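Sialidase domain-containing protein (PDB 5HX0) is of unknown function, but its sialidase-type propeller fold is consistent with a role in recognising or processing carbohydrates. Local coordinates at residues V261-A266 with A278-A283; A283-Q288 with T302-M307. One frame throughout, in Å; residues are numbered along the deposited sequence.

In the fold
Both contacts belong to one four-stranded blade, built from strands 262-270, 276-283, 288-294 and 305-307. Contact 1 (261-266 with 278-283) is the buried one: it pairs the two inner strands by backbone hydrogen bonds, with an apolar side at Phe263 and Leu280 and a polar cluster at Arg281. Contact 2 (283-288 with 302-307) lies farther out, at the surface, where a turn meets the outer strand 305-307 and Trp304 just before it through side chains, without hydrogen bonds between the two segments. They share Ala283, where strand 276-283 runs into that turn. A probable hydrogen bond from Thr282 OG1 to Gln288 O also joins the two.

Contact 1. Residues V261-A266 with A278-A283; sequences VSFNEA and AFLRTA
Asn264 and Arg281 share a water that three groups grip: it accepts from Asn264 ND2 and from Arg281 NE (2.9 Å) and donates to Thr282 O. The amide and guanidinium planes stand 81° apart. On the other branch of the amide, Asn264 OD1 takes the N-H of Glu265, 2.6 Å from N to OD1, on a lone pair in the carbonyl plane, which fixes the rotation of the amide. Arg281 runs fully extended, its CG anti to the backbone N (chi1 170°), and Glu265 lies alongside it. Arg281 NH1 donates to Glu265 OE1 at 2.9 Å in a salt bridge, in the guanidinium plane but from above the carboxylate; Glu265 OE2 turns to Tyr368 OH. Tetraethylene glycol lies near Arg281 and acetate near Glu265, both probably from the crystallisation liquor.

Beneath, the strands pair antiparallel: Arg281 O receives Asn264 N while Arg281 N donates to Glu265 O at 2.9 Å, so Asn264 and Glu265 together face one residue, a beta bulge. On the apolar face Thr282 CG2 sits 3.7 Å from Phe263 CE1, and Leu280 CD2 meets Ala266 CB at 3.6 Å. This is the bulged inner hairpin of a blade in a six-bladed beta-propeller, as in sialidases.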
ATOM      1  N   VAL A 261      23.513  13.142  25.576  1.00 22.99           N
ATOM      2  CA  VAL A 261      22.836  11.860  25.409  1.00 22.85           C
ATOM      3  C   VAL A 261      21.502  12.079  24.695  1.00 19.31           C
ATOM      4  O   VAL A 261      20.755  13.010  25.026  1.00 21.95           O
ATOM      5  CB  VAL A 261      22.638  11.194  26.777  1.00 19.63           C
ATOM      6  CG1 VAL A 261      21.871   9.900  26.648  1.00 15.79           C
ATOM      7  CG2 VAL A 261      24.004  10.959  27.468  1.00 17.92           C
ATOM      8  N   SER A 262      21.194  11.216  23.713  1.00 15.68           N
ATOM      9  CA  SER A 262      19.908  11.254  23.018  1.00 19.94           C
ATOM     10  C   SER A 262      18.922  10.296  23.679  1.00 21.24           C
ATOM     11  O   SER A 262      19.307   9.234  24.176  1.00 20.22           O
ATOM     12  CB  SER A 262      20.041  10.864  21.540  1.00 17.33           C
ATOM     13  OG  SER A 262      20.737  11.823  20.753  1.00 23.40           O
ATOM     14  N   PHE A 263      17.657  10.677  23.678  1.00 18.66           N
ATOM     15  CA  PHE A 263      16.561   9.819  24.110  1.00 16.55           C
ATOM     16  C   PHE A 263      15.603   9.723  22.934  1.00 17.55           C
ATOM     17  O   PHE A 263      15.242  10.751  22.354  1.00 17.08           O
ATOM     18  CB  PHE A 263      15.868  10.406  25.345  1.00 13.23           C
ATOM     19  CG  PHE A 263      16.806  10.634  26.486  1.00 13.59           C
ATOM     20  CD1 PHE A 263      17.139   9.592  27.335  1.00 17.01           C
ATOM     21  CD2 PHE A 263      17.400  11.873  26.669  1.00 18.95           C
ATOM     22  CE1 PHE A 263      18.052   9.794  28.387  1.00 21.52           C
ATOM     23  CE2 PHE A 263      18.292  12.084  27.697  1.00 18.21           C
ATOM     24  CZ  PHE A 263      18.617  11.041  28.562  1.00 25.22           C
ATOM     25  N   ASN A 264      15.240   8.501  22.542  1.00 13.68           N
ATOM     26  CA  ASN A 264      14.358   8.370  21.385  1.00 12.36           C
ATOM     27  C   ASN A 264      13.186   7.450  21.709  1.00 14.17           C
ATOM     28  O   ASN A 264      12.161   7.921  22.220  1.00 16.67           O
ATOM     29  CB  ASN A 264      15.141   7.922  20.122  1.00 17.56           C
ATOM     30  CG  ASN A 264      16.184   6.820  20.392  1.00 19.00           C
ATOM     31  OD1 ASN A 264      15.839   5.718  20.815  1.00 17.30           O
ATOM     32  ND2 ASN A 264      17.447   7.101  20.085  1.00 14.94           N
ATOM     33  N   GLU A 265      13.306   6.149  21.456  1.00 11.35           N
ATOM     34  CA  GLU A 265      12.147   5.260  21.616  1.00 10.72           C
ATOM     35  C   GLU A 265      11.768   5.113  23.091  1.00 14.56           C
ATOM     36  O   GLU A 265      12.628   4.872  23.941  1.00 17.98           O
ATOM     37  CB  GLU A 265      12.466   3.900  20.996  1.00 12.05           C
ATOM     38  CG  GLU A 265      12.647   4.052  19.527  1.00 12.33           C
ATOM     39  CD  GLU A 265      13.133   2.800  18.849  1.00 20.17           C
ATOM     40  OE1 GLU A 265      13.645   1.880  19.527  1.00 16.97           O
ATOM     41  OE2 GLU A 265      13.011   2.742  17.618  1.00 16.76           O
ATOM     42  N   ALA A 266      10.483   5.277  23.400  1.00 13.91           N
ATOM     43  CA  ALA A 266      10.042   5.346  24.789  1.00 12.53           C
ATOM     44  C   ALA A 266       8.670   4.714  24.920  1.00 17.81           C
ATOM     45  O   ALA A 266       7.783   4.995  24.109  1.00 13.43           O
ATOM     46  CB  ALA A 266       9.983   6.804  25.266  1.00 13.41           C
ATOM     47  N   ALA A 278       8.361   6.636  32.234  1.00 17.70           N
ATOM     48  CA  ALA A 278       8.776   6.423  30.847  1.00 19.25           C
ATOM     49  C   ALA A 278      10.062   5.605  30.807  1.00 14.52           C
ATOM     50  O   ALA A 278      11.028   5.932  31.502  1.00 16.03           O
ATOM     51  CB  ALA A 278       8.980   7.761  30.120  1.00 13.77           C
ATOM     52  N   PHE A 279      10.081   4.559  29.972  1.00 15.94           N
ATOM     53  CA  PHE A 279      11.232   3.671  29.827  1.00 15.62           C
ATOM     54  C   PHE A 279      11.910   3.964  28.489  1.00 14.61           C
ATOM     55  O   PHE A 279      11.291   3.796  27.432  1.00 14.68           O
ATOM     56  CB  PHE A 279      10.808   2.201  29.903  1.00 11.62           C
ATOM     57  CG  PHE A 279      10.086   1.828  31.179  1.00 14.83           C
ATOM     58  CD1 PHE A 279      10.803   1.603  32.364  1.00 15.64           C
ATOM     59  CD2 PHE A 279       8.705   1.689  31.194  1.00 12.47           C
ATOM     60  CE1 PHE A 279      10.152   1.238  33.551  1.00 17.89           C
ATOM     61  CE2 PHE A 279       8.035   1.332  32.389  1.00 17.49           C
ATOM     62  CZ  PHE A 279       8.770   1.104  33.564  1.00 19.60           C
ATOM     63  N   LEU A 280      13.185   4.354  28.531  1.00 16.49           N
ATOM     64  CA  LEU A 280      13.803   5.125  27.453  1.00 19.99           C
ATOM     65  C   LEU A 280      15.002   4.417  26.827  1.00 16.68           C
ATOM     66  O   LEU A 280      15.921   3.984  27.532  1.00 18.17           O
ATOM     67  CB  LEU A 280      14.242   6.488  27.977  1.00 17.31           C
ATOM     68  CG  LEU A 280      13.241   7.214  28.876  1.00 18.24           C
ATOM     69  CD1 LEU A 280      13.898   8.413  29.512  1.00 20.43           C
ATOM     70  CD2 LEU A 280      12.013   7.642  28.067  1.00 13.98           C
ATOM     71  N   ARG A 281      14.989   4.314  25.499  1.00 10.48           N
ATOM     72  CA  ARG A 281      16.173   3.946  24.725  1.00 14.26           C
ATOM     73  C   ARG A 281      17.083   5.164  24.545  1.00 14.33           C
ATOM     74  O   ARG A 281      16.610   6.274  24.305  1.00 17.87           O
ATOM     75  CB  ARG A 281      15.757   3.408  23.356  1.00 17.46           C
ATOM     76  CG  ARG A 281      16.919   3.214  22.367  1.00 16.62           C
ATOM     77  CD  ARG A 281      16.410   2.694  21.016  1.00 15.40           C
ATOM     78  NE  ARG A 281      17.511   2.566  20.063  1.00 17.03           N
ATOM     79  CZ  ARG A 281      17.426   1.954  18.881  1.00 19.78           C
ATOM     80  NH1 ARG A 281      16.283   1.417  18.485  1.00 15.95           N
ATOM     81  NH2 ARG A 281      18.492   1.862  18.095  1.00 16.16           N
ATOM     82  N   THR A 282      18.391   4.957  24.648  1.00 18.53           N
ATOM     83  CA  THR A 282      19.337   6.061  24.546  1.00 16.75           C
ATOM     84  C   THR A 282      20.266   5.875  23.349  1.00 16.56           C
ATOM     85  O   THR A 282      20.424   4.776  22.816  1.00 16.76           O
ATOM     86  CB  THR A 282      20.207   6.204  25.812  1.00 19.48           C
ATOM     87  OG1 THR A 282      20.868   4.963  26.081  1.00 18.10           O
ATOM     88  CG2 THR A 282      19.375   6.632  27.029  1.00 19.41           C
ATOM     89  N   ALA A 283      20.897   6.975  22.949  1.00 17.31           N
ATOM     90  CA  ALA A 283      22.071   6.959  22.082  1.00 18.24           C
ATOM     91  C   ALA A 283      23.151   7.785  22.766  1.00 24.14           C
ATOM     92  O   ALA A 283      22.854   8.816  23.377  1.00 22.03           O
ATOM     93  CB  ALA A 283      21.763   7.519  20.674  1.00 18.34           C
TER
HETATM   94  O   HOH W   1      19.478   4.720  20.205  1.00 16.47           O
HETATM   95  O   HOH W   2      11.840   2.354  25.028  1.00 15.78           O

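Contact 2. Residues A283-Q288 with T302-M307; sequences AGLGDQ and TAWEKM
Leu285 reaches the indole of Trp304 with one methyl, CD2, which lies 3.8 Å from CZ3 and approaches the six-membered ring obliquely. It comes from the same side of the indole plane as Phe263, which is set edge-to-face with Trp304 and brings its CZ within 3.3 Å of Trp304 CE2. The leucine side chain and the indole extend to meet each other; with CG anti to the backbone N (chi1 -160°), the leucine points from the turn to the residues leading into strand 305-307. Its other methyl, CD1, packs on Val261, so the two branches divide between the start of strand 262-270 and the approach to strand 305-307.

Leu285 opens a type I' beta turn that ends at Gln288, closed by Gln288 N donating to Leu285 O at 3.0 Å. Gly286 and Asp287 fill its central positions, both with positive phi, and the Asp287 carboxylate is held by His312 and His332. The turn connects the second and third strands of the propeller blade; strand 305-307 is the fourth and outermost, and its backbone bonds to the third pair Met307 with Ala289 and Glu305 with Ile291.

Gln288 has two conformers, so its side-chain contacts are less certain. In one of them the chain bends at chi2 (77°) and crosses Lys306 at about a right angle, meeting it through methylenes: Gln288 CG lies 3.5 Å from Lys306 CG, and Gln288 OE1 sits 3.4 Å from Lys306 CB. In that same conformer the oxygen accepts a hydrogen bond from Gly308 N, just beyond the edge strand. Lys306 also passes Leu285, with CG 4.2 Å from Leu285 CD2, before its chain turns off, bent at chi3.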
ATOM      1  N   ALA A 283      20.897   6.975  22.949  1.00 17.31           N
ATOM      2  CA  ALA A 283      22.071   6.959  22.082  1.00 18.24           C
ATOM      3  C   ALA A 283      23.151   7.785  22.766  1.00 24.14           C
ATOM      4  O   ALA A 283      22.854   8.816  23.377  1.00 22.03           O
ATOM      5  CB  ALA A 283      21.763   7.519  20.674  1.00 18.34           C
ATOM      6  N   GLY A 284      24.393   7.313  22.704  1.00 24.56           N
ATOM      7  CA  GLY A 284      25.478   8.009  23.372  1.00 27.28           C
ATOM      8  C   GLY A 284      25.656   7.656  24.831  1.00 27.08           C
ATOM      9  O   GLY A 284      26.364   8.373  25.545  1.00 26.23           O
ATOM     10  N   LEU A 285      25.032   6.585  25.306  1.00 19.02           N
ATOM     11  CA  LEU A 285      25.179   6.182  26.695  1.00 20.55           C
ATOM     12  C   LEU A 285      25.375   4.677  26.789  1.00 17.29           C
ATOM     13  O   LEU A 285      24.901   4.033  27.728  1.00 20.56           O
ATOM     14  CB  LEU A 285      23.979   6.625  27.538  1.00 20.31           C
ATOM     15  CG  LEU A 285      24.144   6.718  29.062  1.00 22.20           C
ATOM     16  CD1 LEU A 285      25.261   7.714  29.429  1.00 25.99           C
ATOM     17  CD2 LEU A 285      22.836   7.143  29.716  1.00 16.95           C
ATOM     18  N   GLY A 286      26.086   4.100  25.825  1.00 16.64           N
ATOM     19  CA  GLY A 286      26.445   2.690  25.897  1.00 16.56           C
ATOM     20  C   GLY A 286      25.268   1.748  25.931  1.00 19.61           C
ATOM     21  O   GLY A 286      25.338   0.704  26.595  1.00 16.78           O
ATOM     22  N   ASP A 287      24.164   2.112  25.266  1.00 17.46           N
ATOM     23  CA  ASP A 287      22.918   1.343  25.251  1.00 14.87           C
ATOM     24  C   ASP A 287      22.296   1.203  26.642  1.00 18.03           C
ATOM     25  O   ASP A 287      21.538   0.255  26.902  1.00 16.61           O
ATOM     26  CB  ASP A 287      23.114  -0.043  24.617  1.00 14.52           C
ATOM     27  CG  ASP A 287      21.782  -0.686  24.186  1.00 23.38           C
ATOM     28  OD1 ASP A 287      20.831   0.063  23.893  1.00 20.45           O
ATOM     29  OD2 ASP A 287      21.673  -1.928  24.152  1.00 24.36           O
ATOM     30  N   GLN A 288      22.595   2.125  27.549  0.53 15.51           N
ATOM     31  CA  GLN A 288      21.994   2.071  28.872  0.53 19.30           C
ATOM     32  C   GLN A 288      20.504   2.385  28.783  0.53 19.96           C
ATOM     33  O   GLN A 288      20.110   3.417  28.231  0.53 16.26           O
ATOM     34  CB  GLN A 288      22.689   3.063  29.800  0.53 21.42           C
ATOM     35  CG  GLN A 288      22.133   3.090  31.192  0.53 20.76           C
ATOM     36  CD  GLN A 288      22.578   1.913  32.024  0.53 22.73           C
ATOM     37  OE1 GLN A 288      21.920   1.560  32.993  0.53 25.79           O
ATOM     38  NE2 GLN A 288      23.702   1.304  31.656  0.53 17.58           N
ATOM     39  N   THR A 302      11.013  14.459  36.955  1.00 29.91           N
ATOM     40  CA  THR A 302      12.281  14.532  37.661  1.00 28.94           C
ATOM     41  C   THR A 302      13.402  14.024  36.750  1.00 27.87           C
ATOM     42  O   THR A 302      13.171  13.571  35.625  1.00 24.71           O
ATOM     43  CB  THR A 302      12.213  13.744  38.968  1.00 27.43           C
ATOM     44  OG1 THR A 302      11.846  12.393  38.699  1.00 29.59           O
ATOM     45  CG2 THR A 302      11.200  14.350  39.921  1.00 34.79           C
ATOM     46  N   ALA A 303      14.638  14.117  37.236  1.00 24.90           N
ATOM     47  CA  ALA A 303      15.796  13.823  36.394  1.00 26.60           C
ATOM     48  C   ALA A 303      15.770  12.379  35.903  1.00 25.31           C
ATOM     49  O   ALA A 303      15.377  11.463  36.634  1.00 26.55           O
ATOM     50  CB  ALA A 303      17.087  14.086  37.172  1.00 26.81           C
ATOM     51  N   TRP A 304      16.190  12.167  34.657  1.00 23.57           N
ATOM     52  CA  TRP A 304      16.236  10.794  34.152  1.00 21.15           C
ATOM     53  C   TRP A 304      17.363  10.028  34.850  1.00 22.96           C
ATOM     54  O   TRP A 304      18.360  10.612  35.282  1.00 25.76           O
ATOM     55  CB  TRP A 304      16.416  10.777  32.626  1.00 15.25           C
ATOM     56  CG  TRP A 304      17.643  11.515  32.153  1.00 22.65           C
ATOM     57  CD1 TRP A 304      17.740  12.858  31.838  1.00 30.76           C
ATOM     58  CD2 TRP A 304      18.949  10.970  31.966  1.00 24.09           C
ATOM     59  NE1 TRP A 304      19.025  13.163  31.459  1.00 23.79           N
ATOM     60  CE2 TRP A 304      19.789  12.025  31.536  1.00 27.66           C
ATOM     61  CE3 TRP A 304      19.496   9.690  32.121  1.00 25.95           C
ATOM     62  CZ2 TRP A 304      21.146  11.833  31.254  1.00 23.01           C
ATOM     63  CZ3 TRP A 304      20.842   9.504  31.843  1.00 22.72           C
ATOM     64  CH2 TRP A 304      21.649  10.572  31.410  1.00 24.42           C
ATOM     65  N   GLU A 305      17.187   8.708  34.990  1.00 21.07           N
ATOM     66  CA  GLU A 305      18.163   7.843  35.665  1.00 23.78           C
ATOM     67  C   GLU A 305      18.525   6.655  34.786  1.00 26.50           C
ATOM     68  O   GLU A 305      17.679   6.127  34.061  1.00 19.73           O
ATOM     69  CB  GLU A 305      17.630   7.240  36.975  1.00 28.35           C
ATOM     70  CG  GLU A 305      17.126   8.183  38.027  1.00 41.25           C
ATOM     71  CD  GLU A 305      16.507   7.416  39.202  1.00 47.72           C
ATOM     72  OE1 GLU A 305      16.993   6.303  39.509  1.00 39.00           O
ATOM     73  OE2 GLU A 305      15.528   7.914  39.803  1.00 55.53           O
ATOM     74  N   LYS A 306      19.762   6.179  34.921  1.00 19.98           N
ATOM     75  CA  LYS A 306      20.097   4.862  34.376  1.00 25.04           C
ATOM     76  C   LYS A 306      19.418   3.772  35.200  1.00 23.82           C
ATOM     77  O   LYS A 306      19.464   3.794  36.440  1.00 22.02           O
ATOM     78  CB  LYS A 306      21.610   4.636  34.382  1.00 23.73           C
ATOM     79  CG  LYS A 306      22.414   5.651  33.601  1.00 30.05           C
ATOM     80  CD  LYS A 306      23.886   5.358  33.738  1.00 31.93           C
ATOM     81  CE  LYS A 306      24.647   6.646  33.965  1.00 40.56           C
ATOM     82  NZ  LYS A 306      26.084   6.384  34.153  1.00 45.98           N
HETATM   83  N   MSE A 307      18.812   2.807  34.525  1.00 13.96           N
HETATM   84  CA  MSE A 307      18.221   1.681  35.246  1.00 18.68           C
HETATM   85  C   MSE A 307      19.256   0.651  35.680  1.00 22.63           C
HETATM   86  O   MSE A 307      18.991  -0.157  36.576  1.00 23.12           O
HETATM   87  CB  MSE A 307      17.128   1.026  34.403  1.00 15.53           C
HETATM   88  CG  MSE A 307      15.876   1.878  34.419  1.00 19.28           C
HETATM   89 SE   MSE A 307      14.298   0.890  33.844  0.69 19.67          SE
HETATM   90  CE  MSE A 307      14.763   0.916  31.974  1.00 15.95           C
TER